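Local coordinates for protein alpha-galactosidase (Thermus thermophilus, PDB 6LCJ) that probably hydrolyses terminal alpha-galactosyl groups from galactosides, as a thermostable hexameric glycosidase of family GH36, at residues A187-E191 and L448-L452; R419-L424 and E471-Y475. One frame throughout, in Å; residues are numbered along the deposited sequence.

How the interactions relate
From the N terminus, the chain passes through two antiparallel sheets and then enters a parallel barrel of the TIM type, where 187-191 lies in the loop between helix 175-185 and strand 192-195. Further barrel strands follow, then helix 415-428 with 419-424, and strand 431-433, the last barrel strand in sequence. Next comes helix 442-453, whose residues 448-452 return to the early loop and close interaction 1 over 257 residues. The chain then ends in a three-stranded antiparallel sheet, and its last strand closes interaction 2 by packing on helix 415-428. The two closures cross, since their segments alternate. Their centres lie about 19 Å apart, and they touch where Phe451 packs against Glu422.

Interaction 1: A187-E191 and L448-L452; sequences AFSFE and LEAFL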
loop_
_atom_site.group_PDB
_atom_site.type_symbol
_atom_site.label_atom_id
_atom_site.label_comp_id
_atom_site.label_asym_id
_atom_site.label_seq_id
_atom_site.Cartn_x
_atom_site.Cartn_y
_atom_site.Cartn_z
ATOM N N ALA E 187 -47.044 -44.824 6.262
ATOM C CA ALA E 187 -48.223 -44.726 7.116
ATOM C C ALA E 187 -48.815 -43.319 7.157
ATOM O O ALA E 187 -49.956 -43.162 7.594
ATOM C CB ALA E 187 -47.871 -45.181 8.532
ATOM N N PHE E 188 -48.082 -42.299 6.716
ATOM C CA PHE E 188 -48.528 -40.913 6.804
ATOM C C PHE E 188 -49.092 -40.441 5.469
ATOM O O PHE E 188 -48.849 -41.032 4.421
ATOM C CB PHE E 188 -47.369 -40.005 7.244
ATOM C CG PHE E 188 -46.954 -40.204 8.677
ATOM C CD1 PHE E 188 -46.115 -41.255 9.034
ATOM C CD2 PHE E 188 -47.424 -39.353 9.674
ATOM C CE1 PHE E 188 -45.741 -41.437 10.353
ATOM C CE2 PHE E 188 -47.057 -39.531 11.009
ATOM C CZ PHE E 188 -46.218 -40.567 11.351
ATOM N N SER E 189 -49.815 -39.326 5.506
ATOM C CA SER E 189 -50.457 -38.816 4.297
ATOM C C SER E 189 -49.486 -38.064 3.392
ATOM O O SER E 189 -49.744 -36.914 3.029
ATOM C CB SER E 189 -51.618 -37.897 4.666
ATOM O OG SER E 189 -52.705 -38.623 5.195
ATOM N N PHE E 190 -48.369 -38.682 3.028
ATOM C CA PHE E 190 -47.459 -38.102 2.049
ATOM C C PHE E 190 -47.860 -38.548 0.648
ATOM O O PHE E 190 -48.555 -39.547 0.462
ATOM C CB PHE E 190 -46.009 -38.517 2.319
ATOM C CG PHE E 190 -45.406 -37.865 3.519
ATOM C CD1 PHE E 190 -45.044 -36.524 3.484
ATOM C CD2 PHE E 190 -45.196 -38.590 4.693
ATOM C CE1 PHE E 190 -44.470 -35.908 4.616
ATOM C CE2 PHE E 190 -44.635 -37.987 5.824
ATOM C CZ PHE E 190 -44.272 -36.645 5.788
ATOM N N GLU E 191 -47.400 -37.796 -0.346
ATOM C CA GLU E 191 -47.593 -38.157 -1.744
ATOM C C GLU E 191 -46.299 -38.438 -2.490
ATOM O O GLU E 191 -46.351 -39.081 -3.540
ATOM C CB GLU E 191 -48.361 -37.051 -2.482
ATOM C CG GLU E 191 -49.260 -36.253 -1.553
ATOM C CD GLU E 191 -50.142 -35.271 -2.280
ATOM O OE1 GLU E 191 -49.904 -34.047 -2.173
ATOM O OE2 GLU E 191 -51.087 -35.724 -2.954
ATOM N N LEU E 448 -47.683 -34.148 13.024
ATOM C CA LEU E 448 -47.309 -34.279 11.620
ATOM C C LEU E 448 -48.494 -34.733 10.770
ATOM O O LEU E 448 -48.750 -34.170 9.698
ATOM C CB LEU E 448 -46.136 -35.251 11.469
ATOM C CG LEU E 448 -45.774 -35.656 10.022
ATOM C CD1 LEU E 448 -45.392 -34.426 9.142
ATOM C CD2 LEU E 448 -44.690 -36.742 9.976
ATOM N N GLU E 449 -49.251 -35.726 11.238
ATOM C CA GLU E 449 -50.402 -36.180 10.462
ATOM C C GLU E 449 -51.474 -35.098 10.344
ATOM O O GLU E 449 -52.044 -34.905 9.267
ATOM C CB GLU E 449 -50.986 -37.458 11.064
ATOM C CG GLU E 449 -52.054 -38.119 10.180
ATOM C CD GLU E 449 -51.639 -38.319 8.696
ATOM O OE1 GLU E 449 -50.426 -38.385 8.365
ATOM O OE2 GLU E 449 -52.548 -38.427 7.845
ATOM N N ALA E 450 -51.779 -34.388 11.431
ATOM C CA ALA E 450 -52.751 -33.308 11.303
ATOM C C ALA E 450 -52.251 -32.216 10.359
ATOM O O ALA E 450 -53.048 -31.583 9.659
ATOM C CB ALA E 450 -53.089 -32.731 12.677
ATOM N N PHE E 451 -50.938 -32.000 10.309
ATOM C CA PHE E 451 -50.367 -31.028 9.377
ATOM C C PHE E 451 -50.612 -31.453 7.928
ATOM O O PHE E 451 -51.085 -30.660 7.104
ATOM C CB PHE E 451 -48.874 -30.878 9.684
ATOM C CG PHE E 451 -48.083 -30.099 8.655
ATOM C CD1 PHE E 451 -48.179 -28.709 8.581
ATOM C CD2 PHE E 451 -47.187 -30.755 7.810
ATOM C CE1 PHE E 451 -47.424 -27.988 7.669
ATOM C CE2 PHE E 451 -46.412 -30.040 6.893
ATOM C CZ PHE E 451 -46.539 -28.652 6.820
ATOM N N LEU E 452 -50.327 -32.720 7.616
ATOM C CA LEU E 452 -50.513 -33.230 6.264
ATOM C C LEU E 452 -51.985 -33.307 5.882
ATOM O O LEU E 452 -52.356 -32.942 4.762
ATOM C CB LEU E 452 -49.870 -34.607 6.139
ATOM C CG LEU E 452 -48.352 -34.586 6.278
ATOM C CD1 LEU E 452 -47.781 -35.981 6.475
ATOM C CD2 LEU E 452 -47.750 -33.925 5.062
#
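Glu449 reaches from helix 442-453 to Ser189 with both carboxylate oxygens, forming a bidentate pair of hydrogen bonds. Glu449 OE1 accepts one from Ser189 N at 3.1 Å, with an N-H...O angle of 161°, and Glu449 OE2 one from Ser189 OG at 2.7 Å. Both oxygens accept through their syn lone pairs, and two bonds at once should restrain the carboxylate's rotation; the bend at chi2 (50°) turns it toward the loop. Ser189 centres an inverse gamma turn, and its OG, anti to the carbonyl carbon, stands beside its own backbone N, so both donors face the carboxylate. Next to these bonds, Leu448 and Phe188 cross at about a right angle: Leu448 CD2 sits over one face of the Phe188 ring, 4.1 Å from its centroid, a CH-pi contact. A second CH-pi contact is more nearly centred, with Leu452 CD1 3.7 Å from the centroid of the Phe190 ring and 13° off its normal. Ser189 O is tied separately to Arg161 NE, at the start of strand 161-164. Phe190 also meets Trp163 edge-to-face and, like Leu448, touches Thr433, so the contact lays helix 442-453 against the loop leading into barrel strand 192-195, beside strands 161-164 and 431-433.

Interaction 2: R419-L424 and E471-Y475; sequences RLQEAL and EEVDY
Leu420 lies alongside the Tyr475 ring, the two side chains running with opposite headings. Its CD2 stands over one face, 4.0 Å above the plane and offset toward the rim, while Leu420 CB is 3.7 Å from Tyr475 CE2. This is a helix-on-sheet packing: helix 415-428 lies against the edge strand 471-474 of the C-terminal three-stranded antiparallel sheet, and against Tyr475, just past the strand's end. The short axes run 9.7 Å apart at 109°, so the helix passes steeply across the strand. The polar link is a single hydrogen bond from Tyr475 OH to Leu420 O, 2.7 Å long. With a C=O...O angle of 130° and the hydroxyl in the carbonyl plane, it falls on a lone pair. The same carbonyl also accepts a weak helical bond from Leu424 N. Leu424 CD2 approaches Tyr475 CZ to 3.9 Å, so Leu420 and Leu424, one helical turn apart, both border the phenol. A phenylalanine in place of Tyr475 lacks the hydroxyl, and Leu420 O would probably be left with just its weak helical bond while the ring lost the polar anchor fixing its position.

Val473 continues the apolar seam, its CG1 anti to the backbone N (chi1 -166°) and directed at Leu420. The Tyr475 ring also meets that of Phe466, on strand 465-468, and Leu388 of helix 380-388, while Val468 touches both Ala423 and Val473. At the exposed end, Arg419 and Glu471 attract only at longer range, with no N-H aimed at the carboxylate; the aliphatic Arg419 CD makes the nearest approach, 3.5 Å from Glu471 OE2.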
loop_
_atom_site.group_PDB
_atom_site.type_symbol
_atom_site.label_atom_id
_atom_site.label_comp_id
_atom_site.label_asym_id
_atom_site.label_seq_id
_atom_site.Cartn_x
_atom_site.Cartn_y
_atom_site.Cartn_z
ATOM N N ARG E 419 -42.928 -23.313 14.776
ATOM C CA ARG E 419 -44.273 -22.926 14.374
ATOM C C ARG E 419 -44.259 -21.842 13.301
ATOM O O ARG E 419 -45.165 -21.788 12.460
ATOM C CB ARG E 419 -45.043 -22.463 15.608
ATOM C CG ARG E 419 -46.438 -21.934 15.341
ATOM C CD ARG E 419 -47.313 -22.025 16.600
ATOM N NE ARG E 419 -47.794 -23.386 16.877
ATOM C CZ ARG E 419 -47.296 -24.183 17.828
ATOM N NH1 ARG E 419 -46.289 -23.765 18.596
ATOM N NH2 ARG E 419 -47.808 -25.400 18.012
ATOM N N LEU E 420 -43.255 -20.962 13.318
ATOM C CA LEU E 420 -43.133 -19.963 12.256
ATOM C C LEU E 420 -42.962 -20.623 10.889
ATOM O O LEU E 420 -43.576 -20.200 9.901
ATOM C CB LEU E 420 -41.950 -19.038 12.539
ATOM C CG LEU E 420 -41.927 -18.286 13.865
ATOM C CD1 LEU E 420 -40.646 -17.479 13.949
ATOM C CD2 LEU E 420 -43.132 -17.396 13.988
ATOM N N GLN E 421 -42.114 -21.654 10.818
ATOM C CA GLN E 421 -41.926 -22.388 9.579
ATOM C C GLN E 421 -43.195 -23.135 9.187
ATOM O O GLN E 421 -43.613 -23.095 8.026
ATOM C CB GLN E 421 -40.724 -23.333 9.733
ATOM C CG GLN E 421 -40.323 -24.163 8.502
ATOM C CD GLN E 421 -39.924 -23.322 7.306
ATOM O OE1 GLN E 421 -39.849 -22.093 7.387
ATOM N NE2 GLN E 421 -39.641 -23.988 6.178
ATOM N N GLU E 422 -43.838 -23.798 10.141
ATOM C CA GLU E 422 -45.064 -24.525 9.825
ATOM C C GLU E 422 -46.132 -23.606 9.233
ATOM O O GLU E 422 -46.845 -23.993 8.298
ATOM C CB GLU E 422 -45.587 -25.219 11.076
ATOM C CG GLU E 422 -46.653 -26.239 10.796
ATOM C CD GLU E 422 -47.438 -26.581 12.033
ATOM O OE1 GLU E 422 -46.969 -27.448 12.794
ATOM O OE2 GLU E 422 -48.520 -25.985 12.253
ATOM N N ALA E 423 -46.251 -22.383 9.760
ATOM C CA ALA E 423 -47.273 -21.456 9.274
ATOM C C ALA E 423 -47.040 -21.072 7.814
ATOM O O ALA E 423 -47.999 -20.929 7.046
ATOM C CB ALA E 423 -47.307 -20.211 10.156
ATOM N N LEU E 424 -45.777 -20.900 7.412
ATOM C CA LEU E 424 -45.493 -20.574 6.015
ATOM C C LEU E 424 -45.798 -21.740 5.078
ATOM O O LEU E 424 -46.178 -21.509 3.925
ATOM C CB LEU E 424 -44.039 -20.130 5.851
ATOM C CG LEU E 424 -43.701 -18.720 6.349
ATOM C CD1 LEU E 424 -42.409 -18.254 5.726
ATOM C CD2 LEU E 424 -44.817 -17.739 6.066
ATOM N N GLU E 471 -55.254 -18.350 14.998
ATOM C CA GLU E 471 -54.105 -17.823 15.725
ATOM C C GLU E 471 -53.343 -16.827 14.860
ATOM O O GLU E 471 -53.128 -17.066 13.667
ATOM C CB GLU E 471 -53.173 -18.973 16.152
ATOM C CG GLU E 471 -51.802 -18.559 16.687
ATOM C CD GLU E 471 -50.796 -19.714 16.709
ATOM O OE1 GLU E 471 -51.140 -20.839 16.272
ATOM O OE2 GLU E 471 -49.654 -19.498 17.171
ATOM N N GLU E 472 -52.918 -15.721 15.464
ATOM C CA GLU E 472 -52.139 -14.712 14.758
ATOM C C GLU E 472 -50.645 -14.944 14.973
ATOM O O GLU E 472 -50.192 -15.074 16.112
ATOM C CB GLU E 472 -52.532 -13.313 15.226
ATOM C CG GLU E 472 -51.470 -12.254 14.972
ATOM C CD GLU E 472 -52.041 -10.849 14.946
ATOM O OE1 GLU E 472 -53.286 -10.703 14.954
ATOM O OE2 GLU E 472 -51.242 -9.888 14.918
ATOM N N VAL E 473 -49.881 -14.973 13.878
ATOM C CA VAL E 473 -48.438 -15.213 13.903
ATOM C C VAL E 473 -47.723 -13.948 13.446
ATOM O O VAL E 473 -48.009 -13.421 12.364
ATOM C CB VAL E 473 -48.049 -16.407 13.012
ATOM C CG1 VAL E 473 -46.627 -16.864 13.306
ATOM C CG2 VAL E 473 -49.040 -17.555 13.181
ATOM N N ASP E 474 -46.783 -13.478 14.259
ATOM C CA ASP E 474 -46.051 -12.239 14.013
ATOM C C ASP E 474 -44.595 -12.575 13.698
ATOM O O ASP E 474 -43.926 -13.253 14.484
ATOM C CB ASP E 474 -46.150 -11.312 15.228
ATOM C CG ASP E 474 -45.595 -9.916 14.962
ATOM O OD1 ASP E 474 -45.273 -9.601 13.798
ATOM O OD2 ASP E 474 -45.492 -9.123 15.928
ATOM N N TYR E 475 -44.107 -12.100 12.553
ATOM C CA TYR E 475 -42.740 -12.367 12.127
ATOM C C TYR E 475 -41.818 -11.162 12.245
ATOM O O TYR E 475 -40.598 -11.335 12.145
ATOM C CB TYR E 475 -42.702 -12.847 10.665
ATOM C CG TYR E 475 -43.292 -14.214 10.397
ATOM C CD1 TYR E 475 -44.658 -14.363 10.188
ATOM C CD2 TYR E 475 -42.481 -15.346 10.304
ATOM C CE1 TYR E 475 -45.210 -15.591 9.927
ATOM C CE2 TYR E 475 -43.026 -16.589 10.035
ATOM C CZ TYR E 475 -44.401 -16.702 9.844
ATOM O OH TYR E 475 -44.985 -17.920 9.580
#